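Local coordinates for protein Poly(A) RNA polymerase GLD2 (Rattus norvegicus, PDB 6LBK) that probably adds successive AMP units from ATP to the 3' ends of selected cytoplasmic mRNAs and single nucleotides to certain microRNAs, as a cytoplasmic poly(A) polymerase, at residues L93-A105 with T187-R201. The protein carries 1 engineered substitution. Residues are numbered along the deposited sequence; the frame is centred on the assembly and turned at random.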
loop_
_atom_site.group_PDB
_atom_site.type_symbol
_atom_site.label_atom_id
_atom_site.label_comp_id
_atom_site.label_asym_id
_atom_site.label_seq_id
_atom_site.Cartn_x
_atom_site.Cartn_y
_atom_site.Cartn_z
ATOM N N LEU A 93 -7.725 1.282 18.732
ATOM C CA LEU A 93 -7.520 0.396 17.592
ATOM C C LEU A 93 -7.797 1.157 16.297
ATOM O O LEU A 93 -8.910 1.667 16.095
ATOM C CB LEU A 93 -8.451 -0.806 17.708
ATOM C CG LEU A 93 -8.163 -1.998 16.818
ATOM C CD1 LEU A 93 -6.727 -2.324 17.028
ATOM C CD2 LEU A 93 -9.069 -3.156 17.224
ATOM N N PHE A 94 -6.801 1.222 15.414
ATOM C CA PHE A 94 -6.881 2.028 14.200
ATOM C C PHE A 94 -6.927 1.153 12.962
ATOM O O PHE A 94 -6.081 0.263 12.801
ATOM C CB PHE A 94 -5.684 2.966 14.090
ATOM C CG PHE A 94 -5.746 4.128 15.003
ATOM C CD1 PHE A 94 -5.421 4.000 16.340
ATOM C CD2 PHE A 94 -6.091 5.368 14.516
ATOM C CE1 PHE A 94 -5.454 5.107 17.178
ATOM C CE2 PHE A 94 -6.144 6.476 15.351
ATOM C CZ PHE A 94 -5.824 6.350 16.683
ATOM N N LEU A 95 -7.861 1.444 12.055
ATOM C CA LEU A 95 -7.734 0.901 10.704
ATOM C C LEU A 95 -6.619 1.636 9.988
ATOM O O LEU A 95 -6.526 2.861 10.082
ATOM C CB LEU A 95 -9.024 1.046 9.911
ATOM C CG LEU A 95 -9.834 -0.246 9.740
ATOM C CD1 LEU A 95 -11.080 -0.028 8.895
ATOM C CD2 LEU A 95 -8.985 -1.327 9.150
ATOM N N VAL A 96 -5.752 0.880 9.310
ATOM C CA VAL A 96 -4.596 1.403 8.588
ATOM C C VAL A 96 -4.438 0.648 7.262
ATOM O O VAL A 96 -5.035 -0.408 7.044
ATOM C CB VAL A 96 -3.316 1.267 9.442
ATOM C CG1 VAL A 96 -3.411 2.125 10.678
ATOM C CG2 VAL A 96 -3.104 -0.198 9.846
ATOM N N GLY A 97 -3.639 1.210 6.353
ATOM C CA GLY A 97 -3.304 0.498 5.130
ATOM C C GLY A 97 -4.364 0.593 4.041
ATOM O O GLY A 97 -5.101 1.581 3.931
ATOM N N SER A 98 -4.439 -0.472 3.224
ATOM C CA SER A 98 -5.343 -0.487 2.073
ATOM C C SER A 98 -6.795 -0.221 2.451
ATOM O O SER A 98 -7.547 0.355 1.650
ATOM C CB SER A 98 -5.235 -1.818 1.365
ATOM O OG SER A 98 -3.906 -1.976 0.879
ATOM N N SER A 99 -7.222 -0.645 3.649
ATOM C CA SER A 99 -8.605 -0.418 4.054
ATOM C C SER A 99 -8.941 1.062 4.095
ATOM O O SER A 99 -10.069 1.452 3.779
ATOM C CB SER A 99 -8.863 -1.072 5.403
ATOM O OG SER A 99 -8.543 -2.448 5.311
ATOM N N LEU A 100 -7.963 1.911 4.365
ATOM C CA LEU A 100 -8.259 3.322 4.514
ATOM C C LEU A 100 -7.391 4.266 3.683
ATOM O O LEU A 100 -7.779 5.425 3.524
ATOM C CB LEU A 100 -8.153 3.694 6.001
ATOM C CG LEU A 100 -9.333 4.461 6.562
ATOM C CD1 LEU A 100 -10.668 3.869 6.096
ATOM C CD2 LEU A 100 -9.187 4.329 8.065
ATOM N N ASN A 101 -6.283 3.807 3.095
ATOM C CA ASN A 101 -5.389 4.701 2.358
ATOM C C ASN A 101 -5.887 5.034 0.952
ATOM O O ASN A 101 -5.145 5.654 0.192
ATOM C CB ASN A 101 -3.976 4.096 2.267
ATOM C CG ASN A 101 -3.911 2.861 1.377
ATOM O OD1 ASN A 101 -4.824 2.591 0.604
ATOM N ND2 ASN A 101 -2.857 2.081 1.530
ATOM N N GLY A 102 -7.083 4.595 0.568
ATOM C CA GLY A 102 -7.625 4.863 -0.748
ATOM C C GLY A 102 -7.223 3.896 -1.841
ATOM O O GLY A 102 -7.766 3.984 -2.945
ATOM N N PHE A 103 -6.347 2.942 -1.568
ATOM C CA PHE A 103 -5.923 1.990 -2.588
ATOM C C PHE A 103 -6.414 0.575 -2.277
ATOM O O PHE A 103 -5.712 -0.417 -2.514
ATOM C CB PHE A 103 -4.403 2.015 -2.761
ATOM C CG PHE A 103 -3.847 3.365 -3.064
ATOM C CD1 PHE A 103 -4.238 4.055 -4.184
ATOM C CD2 PHE A 103 -2.910 3.936 -2.242
ATOM C CE1 PHE A 103 -3.706 5.311 -4.468
ATOM C CE2 PHE A 103 -2.383 5.171 -2.515
ATOM C CZ PHE A 103 -2.777 5.863 -3.628
ATOM N N GLY A 104 -7.621 0.470 -1.720
ATOM C CA GLY A 104 -8.197 -0.823 -1.406
ATOM C C GLY A 104 -9.050 -1.409 -2.526
ATOM O O GLY A 104 -9.701 -0.695 -3.296
ATOM N N ALA A 105 -9.025 -2.743 -2.593
ATOM C CA ALA A 105 -9.881 -3.554 -3.446
ATOM C C ALA A 105 -10.823 -4.375 -2.580
ATOM O O ALA A 105 -10.553 -4.619 -1.403
ATOM C CB ALA A 105 -9.068 -4.512 -4.322
ATOM N N THR A 187 -0.899 6.056 6.249
ATOM C CA THR A 187 -2.245 5.784 5.735
ATOM C C THR A 187 -2.860 7.051 5.172
ATOM O O THR A 187 -3.451 7.036 4.082
ATOM C CB THR A 187 -3.167 5.178 6.803
ATOM O OG1 THR A 187 -2.808 3.810 7.034
ATOM C CG2 THR A 187 -4.604 5.213 6.321
ATOM N N PHE A 188 -2.710 8.162 5.895
ATOM C CA PHE A 188 -3.366 9.387 5.486
ATOM C C PHE A 188 -2.494 10.237 4.581
ATOM O O PHE A 188 -3.032 11.079 3.850
ATOM C CB PHE A 188 -3.853 10.142 6.733
ATOM C CG PHE A 188 -4.861 9.354 7.483
ATOM C CD1 PHE A 188 -6.143 9.190 6.958
ATOM C CD2 PHE A 188 -4.520 8.683 8.639
ATOM C CE1 PHE A 188 -7.072 8.410 7.593
ATOM C CE2 PHE A 188 -5.462 7.906 9.306
ATOM C CZ PHE A 188 -6.737 7.765 8.777
ATOM N N LEU A 189 -1.176 9.991 4.561
ATOM C CA LEU A 189 -0.368 10.519 3.469
ATOM C C LEU A 189 -0.847 9.936 2.156
ATOM O O LEU A 189 -1.316 10.660 1.272
ATOM C CB LEU A 189 1.100 10.187 3.705
ATOM C CG LEU A 189 2.087 10.492 2.604
ATOM C CD1 LEU A 189 2.129 11.983 2.428
ATOM C CD2 LEU A 189 3.394 9.960 3.076
ATOM N N LEU A 190 -0.855 8.602 2.084
ATOM C CA LEU A 190 -1.230 7.875 0.878
ATOM C C LEU A 190 -2.657 8.181 0.476
ATOM O O LEU A 190 -2.947 8.408 -0.712
ATOM C CB LEU A 190 -1.072 6.373 1.119
ATOM C CG LEU A 190 0.200 5.709 0.581
ATOM C CD1 LEU A 190 1.479 6.357 1.105
ATOM C CD2 LEU A 190 0.150 4.198 0.846
ATOM N N ARG A 191 -3.552 8.255 1.461
ATOM C CA ARG A 191 -4.940 8.590 1.171
ATOM C C ARG A 191 -5.041 9.954 0.500
ATOM O O ARG A 191 -5.820 10.129 -0.445
ATOM C CB ARG A 191 -5.780 8.548 2.460
ATOM C CG ARG A 191 -7.204 9.031 2.270
ATOM C CD ARG A 191 -8.124 8.648 3.391
ATOM N NE ARG A 191 -9.488 9.107 3.131
ATOM C CZ ARG A 191 -10.458 8.367 2.590
ATOM N NH1 ARG A 191 -11.656 8.907 2.387
ATOM N NH2 ARG A 191 -10.239 7.097 2.253
ATOM N N THR A 192 -4.223 10.918 0.937
ATOM C CA THR A 192 -4.275 12.255 0.351
ATOM C C THR A 192 -3.781 12.241 -1.089
ATOM O O THR A 192 -4.304 12.972 -1.934
ATOM C CB THR A 192 -3.462 13.238 1.206
ATOM O OG1 THR A 192 -3.927 13.174 2.557
ATOM C CG2 THR A 192 -3.640 14.662 0.704
ATOM N N TYR A 193 -2.800 11.387 -1.382
ATOM C CA TYR A 193 -2.408 11.161 -2.761
ATOM C C TYR A 193 -3.508 10.440 -3.526
ATOM O O TYR A 193 -3.764 10.752 -4.699
ATOM C CB TYR A 193 -1.146 10.322 -2.794
ATOM C CG TYR A 193 0.141 11.032 -2.502
ATOM C CD1 TYR A 193 0.636 11.996 -3.364
ATOM C CD2 TYR A 193 0.904 10.680 -1.396
ATOM C CE1 TYR A 193 1.837 12.602 -3.118
ATOM C CE2 TYR A 193 2.105 11.286 -1.146
ATOM C CZ TYR A 193 2.567 12.239 -2.009
ATOM O OH TYR A 193 3.765 12.841 -1.748
ATOM N N ALA A 194 -4.164 9.462 -2.873
ATOM C CA ALA A 194 -5.138 8.616 -3.561
ATOM C C ALA A 194 -6.282 9.438 -4.140
ATOM O O ALA A 194 -6.904 9.038 -5.126
ATOM C CB ALA A 194 -5.664 7.539 -2.607
ATOM N N TYR A 195 -6.604 10.565 -3.527
ATOM C CA TYR A 195 -7.696 11.391 -4.015
ATOM C C TYR A 195 -7.206 12.740 -4.546
ATOM O O TYR A 195 -8.027 13.611 -4.862
ATOM C CB TYR A 195 -8.746 11.555 -2.908
ATOM C CG TYR A 195 -9.419 10.241 -2.558
ATOM C CD1 TYR A 195 -10.536 9.793 -3.265
ATOM C CD2 TYR A 195 -8.906 9.424 -1.552
ATOM C CE1 TYR A 195 -11.139 8.571 -2.956
ATOM C CE2 TYR A 195 -9.500 8.209 -1.233
ATOM C CZ TYR A 195 -10.614 7.785 -1.931
ATOM O OH TYR A 195 -11.191 6.571 -1.601
ATOM N N LEU A 196 -5.883 12.917 -4.688
ATOM C CA LEU A 196 -5.345 14.171 -5.213
ATOM C C LEU A 196 -5.567 14.267 -6.724
ATOM O O LEU A 196 -5.630 15.372 -7.279
ATOM C CB LEU A 196 -3.855 14.292 -4.861
ATOM C CG LEU A 196 -3.235 15.691 -4.681
ATOM C CD1 LEU A 196 -3.754 16.334 -3.396
ATOM C CD2 LEU A 196 -1.701 15.663 -4.691
ATOM N N GLU A 197 -5.686 13.121 -7.399
ATOM C CA GLU A 197 -5.971 13.084 -8.824
ATOM C C GLU A 197 -6.652 11.775 -9.200
ATOM O O GLU A 197 -6.302 10.714 -8.675
ATOM C CB GLU A 197 -4.696 13.260 -9.614
ATOM C CG GLU A 197 -4.905 13.135 -11.047
ATOM C CD GLU A 197 -3.672 13.508 -11.725
ATOM O OE1 GLU A 197 -2.850 14.140 -11.029
ATOM O OE2 GLU A 197 -3.500 13.156 -12.908
ATOM N N ASN A 198 -7.590 11.855 -10.155
ATOM C CA ASN A 198 -8.507 10.758 -10.452
ATOM C C ASN A 198 -7.845 9.545 -11.090
ATOM O O ASN A 198 -8.479 8.486 -11.128
ATOM C CB ASN A 198 -9.651 11.237 -11.350
ATOM C CG ASN A 198 -9.180 12.133 -12.494
ATOM O OD1 ASN A 198 -8.103 11.931 -13.054
ATOM N ND2 ASN A 198 -10.016 13.098 -12.874
ATOM N N ARG A 199 -6.611 9.666 -11.596
ATOM C CA ARG A 199 -5.917 8.544 -12.219
ATOM C C ARG A 199 -5.088 7.738 -11.242
ATOM O O ARG A 199 -4.713 6.603 -11.564
ATOM C CB ARG A 199 -5.011 9.032 -13.362
ATOM C CG ARG A 199 -5.758 9.501 -14.591
ATOM C CD ARG A 199 -4.845 10.175 -15.590
ATOM N NE ARG A 199 -4.498 11.512 -15.120
ATOM C CZ ARG A 199 -3.707 12.370 -15.761
ATOM N NH1 ARG A 199 -3.160 12.045 -16.928
ATOM N NH2 ARG A 199 -3.460 13.559 -15.229
ATOM N N VAL A 200 -4.763 8.295 -10.076
ATOM C CA VAL A 200 -3.857 7.595 -9.164
ATOM C C VAL A 200 -4.472 6.280 -8.704
ATOM O O VAL A 200 -3.797 5.246 -8.670
ATOM C CB VAL A 200 -3.480 8.490 -7.975
ATOM C CG1 VAL A 200 -2.646 7.696 -7.004
ATOM C CG2 VAL A 200 -2.714 9.743 -8.455
ATOM N N ARG A 201 -5.768 6.284 -8.360
ATOM C CA ARG A 201 -6.367 5.064 -7.815
ATOM C C ARG A 201 -6.579 3.983 -8.870
ATOM O O ARG A 201 -6.228 2.818 -8.598
ATOM C CB ARG A 201 -7.662 5.395 -7.064
ATOM C CG ARG A 201 -7.387 5.946 -5.641
ATOM C CD ARG A 201 -8.661 6.477 -4.942
ATOM N NE ARG A 201 -9.523 5.386 -4.482
ATOM C CZ ARG A 201 -10.764 5.170 -4.906
ATOM N NH1 ARG A 201 -11.324 5.979 -5.795
ATOM N NH2 ARG A 201 -11.454 4.140 -4.441
#
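The Phe103 ring takes Ala194 CB over one face, a CH-pi contact 3.8 Å from CB to the ring centroid, while Val200 CG1 meets it at the edge. Phe103 belongs to the Gly-Ser signature loop after strand 91-96 of the nucleotidyltransferase palm, which lies against helix 182-194 and the start of helix 200-213. Tyr195 CE2 lies over one face of the Arg191 guanidinium and Arg201 CD over one face of the Tyr195 ring, both toward the rim. Gly102 O sits at the edge of the Arg201 guanidinium and takes a 2.7 Å hydrogen bond from NE, which lies in the carbonyl plane; Tyr195 OH lies over one guanidinium face, toward its rim. Arg201 bends at chi3 (75°), which turns NE back to this oxygen, and its NH2 reaches Gln64. A leucine in place of Arg201 would probably leave Gly102 O without its NE donor and Gln64 without its NH2 partner. Extended Arg191 gives a longer NH2 bond to Leu100 O, 3.2 Å. A CB on Gly102 would clash with Ala194 CB. Asn101 OD1 accepts from Phe103 N, an Asx turn. Val96 touches Asp111, a probable magnesium ligand. Next to it, Gly97 N donates almost straight to Thr187 OG1 (2.8 Å, 170°), and that hydroxyl also bonds Gly183 O.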